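Local structure of ABC transporter, solute-binding protein (Staphylococcus aureus, 6LKK) at residues Arg115-Leu120 against Met144-Ser149. The protein binds glucose 6-phosphate as an extracellular solute-binding protein and takes part in signal transduction by a two-component system. Numbering follows the deposited sequence.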
loop_
_atom_site.group_PDB
_atom_site.type_symbol
_atom_site.label_atom_id
_atom_site.label_comp_id
_atom_site.label_asym_id
_atom_site.label_seq_id
_atom_site.Cartn_x
_atom_site.Cartn_y
_atom_site.Cartn_z
ATOM N N ARG A 115 11.203 17.541 -5.875
ATOM C CA ARG A 115 10.455 17.766 -4.648
ATOM C C ARG A 115 9.044 17.199 -4.691
ATOM O O ARG A 115 8.392 17.129 -3.643
ATOM C CB ARG A 115 10.362 19.270 -4.344
ATOM C CG ARG A 115 11.605 19.877 -3.711
ATOM C CD ARG A 115 12.761 19.996 -4.690
ATOM N NE ARG A 115 13.910 20.653 -4.071
ATOM C CZ ARG A 115 14.132 21.966 -4.076
ATOM N NH1 ARG A 115 15.208 22.452 -3.474
ATOM N NH2 ARG A 115 13.295 22.794 -4.685
ATOM N N GLY A 116 8.558 16.798 -5.857
ATOM C CA GLY A 116 7.184 16.354 -5.972
ATOM C C GLY A 116 6.832 16.024 -7.405
ATOM O O GLY A 116 7.710 15.812 -8.244
ATOM N N TYR A 117 5.525 15.996 -7.676
ATOM C CA TYR A 117 5.041 15.531 -8.974
ATOM C C TYR A 117 5.412 16.493 -10.097
ATOM O O TYR A 117 5.771 16.056 -11.197
ATOM C CB TYR A 117 3.530 15.329 -8.931
ATOM C CG TYR A 117 3.093 14.161 -8.083
ATOM C CD1 TYR A 117 3.397 12.856 -8.448
ATOM C CD2 TYR A 117 2.362 14.363 -6.921
ATOM C CE1 TYR A 117 2.990 11.789 -7.669
ATOM C CE2 TYR A 117 1.955 13.306 -6.144
ATOM C CZ TYR A 117 2.271 12.023 -6.519
ATOM O OH TYR A 117 1.859 10.978 -5.735
ATOM N N GLN A 118 5.314 17.802 -9.855
ATOM C CA GLN A 118 5.628 18.764 -10.908
ATOM C C GLN A 118 7.070 18.619 -11.374
ATOM O O GLN A 118 7.356 18.708 -12.575
ATOM C CB GLN A 118 5.368 20.188 -10.420
ATOM C CG GLN A 118 3.901 20.501 -10.202
ATOM C CD GLN A 118 3.636 21.988 -10.058
ATOM O OE1 GLN A 118 4.468 22.818 -10.427
ATOM N NE2 GLN A 118 2.471 22.331 -9.516
ATOM N N ASP A 119 7.993 18.386 -10.439
ATOM C CA ASP A 119 9.401 18.248 -10.797
ATOM C C ASP A 119 9.654 17.017 -11.657
ATOM O O ASP A 119 10.635 16.985 -12.408
ATOM C CB ASP A 119 10.259 18.178 -9.535
ATOM C CG ASP A 119 10.338 19.504 -8.810
ATOM O OD1 ASP A 119 9.860 20.521 -9.357
ATOM O OD2 ASP A 119 10.881 19.524 -7.687
ATOM N N LEU A 120 8.803 15.995 -11.559
ATOM C CA LEU A 120 8.990 14.810 -12.387
ATOM C C LEU A 120 8.790 15.112 -13.866
ATOM O O LEU A 120 9.239 14.330 -14.711
ATOM C CB LEU A 120 8.035 13.701 -11.944
ATOM C CG LEU A 120 8.276 13.102 -10.556
ATOM C CD1 LEU A 120 7.214 12.061 -10.251
ATOM C CD2 LEU A 120 9.665 12.487 -10.444
ATOM N N MET A 144 -2.037 7.858 -9.215
ATOM C CA MET A 144 -2.821 8.546 -10.234
ATOM C C MET A 144 -3.911 9.394 -9.591
ATOM O O MET A 144 -4.204 10.500 -10.061
ATOM C CB MET A 144 -3.429 7.542 -11.216
ATOM C CG MET A 144 -2.427 6.811 -12.116
ATOM S SD MET A 144 -1.176 7.848 -12.906
ATOM C CE MET A 144 0.173 7.716 -11.732
ATOM N N ARG A 145 -4.521 8.897 -8.511
ATOM C CA ARG A 145 -5.463 9.715 -7.755
ATOM C C ARG A 145 -4.773 10.937 -7.157
ATOM O O ARG A 145 -5.340 12.036 -7.145
ATOM C CB ARG A 145 -6.125 8.888 -6.651
ATOM C CG ARG A 145 -7.132 7.862 -7.147
ATOM C CD ARG A 145 -8.341 7.781 -6.224
ATOM N NE ARG A 145 -9.180 8.972 -6.328
ATOM C CZ ARG A 145 -10.306 9.162 -5.647
ATOM N NH1 ARG A 145 -10.744 8.239 -4.801
ATOM N NH2 ARG A 145 -10.997 10.281 -5.810
ATOM N N ALA A 146 -3.546 10.769 -6.656
ATOM C CA ALA A 146 -2.820 11.902 -6.090
ATOM C C ALA A 146 -2.566 12.974 -7.143
ATOM O O ALA A 146 -2.722 14.170 -6.875
ATOM C CB ALA A 146 -1.500 11.433 -5.481
ATOM N N ILE A 147 -2.177 12.560 -8.349
ATOM C CA ILE A 147 -1.926 13.518 -9.421
ATOM C C ILE A 147 -3.224 14.189 -9.849
ATOM O O ILE A 147 -3.267 15.406 -10.070
ATOM C CB ILE A 147 -1.224 12.809 -10.594
ATOM C CG1 ILE A 147 0.176 12.362 -10.160
ATOM C CG2 ILE A 147 -1.141 13.718 -11.821
ATOM C CD1 ILE A 147 0.897 11.501 -11.165
ATOM N N TYR A 148 -4.304 13.415 -9.969
ATOM C CA TYR A 148 -5.590 14.006 -10.323
ATOM C C TYR A 148 -6.060 14.981 -9.253
ATOM O O TYR A 148 -6.684 16.002 -9.564
ATOM C CB TYR A 148 -6.638 12.915 -10.531
ATOM C CG TYR A 148 -7.997 13.474 -10.886
ATOM C CD1 TYR A 148 -8.267 13.921 -12.170
ATOM C CD2 TYR A 148 -9.001 13.567 -9.934
ATOM C CE1 TYR A 148 -9.503 14.442 -12.499
ATOM C CE2 TYR A 148 -10.244 14.087 -10.254
ATOM C CZ TYR A 148 -10.487 14.522 -11.539
ATOM O OH TYR A 148 -11.717 15.040 -11.871
ATOM N N SER A 149 -5.769 14.689 -7.985
ATOM C CA SER A 149 -6.280 15.517 -6.901
ATOM C C SER A 149 -5.658 16.906 -6.880
ATOM O O SER A 149 -6.248 17.818 -6.294
ATOM C CB SER A 149 -6.039 14.833 -5.554
ATOM O OG SER A 149 -4.695 14.997 -5.134
#
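The ring of Y117 lies against I147 and A146 of helix 138-151, and no hydrogen bond crosses between the two segments. I147 makes a CH-pi contact: its CG1 sits over one face of the ring, 3.9 Å from the centroid of the Y117 ring and 19° off the normal. CG1 is displaced toward the CD1-CE1 side, with CG1 of I147 3.7 Å from CD1 of Y117, and CD1 of I147 lies near the same two ring atoms. Isoleucine suits the place because its aliphatic CG1 and CD1 offer C-H groups to the aromatic ring; the CG1 branch, anti to its own carbonyl carbon (chi1 -66°), reaches the ring while CG2 takes another direction. A146 meets the phenol end obliquely, its CB 3.4 Å from OH of Y117; a methyl this small lets the ring's end come close to the helix.

Both segments belong to the type of bilobal fold found in periplasmic-binding proteins, and the contact joins the loop between strands 92-105 and 129-132 to a helix that carries sugar-phosphate-binding residues near its start. T139, one of these, has its side chain about 9 Å from that of Y117. L186 of strand 184-188 also packs on Y117.

The buried hydroxyl of Y117 bonds to ND1 of H143, one turn before I147, so tyrosine combines an apolar face with a polar tip. Its backbone N is bonded to OE1 of E209. In the loop, the backbone N of R115 donates to OD2 of D119 (2.7 Å), the carboxylate closing the turn from R115 to D119. On the helix, OG of S149 donates to O of A146 at 2.8 Å, satisfying a buried hydroxyl.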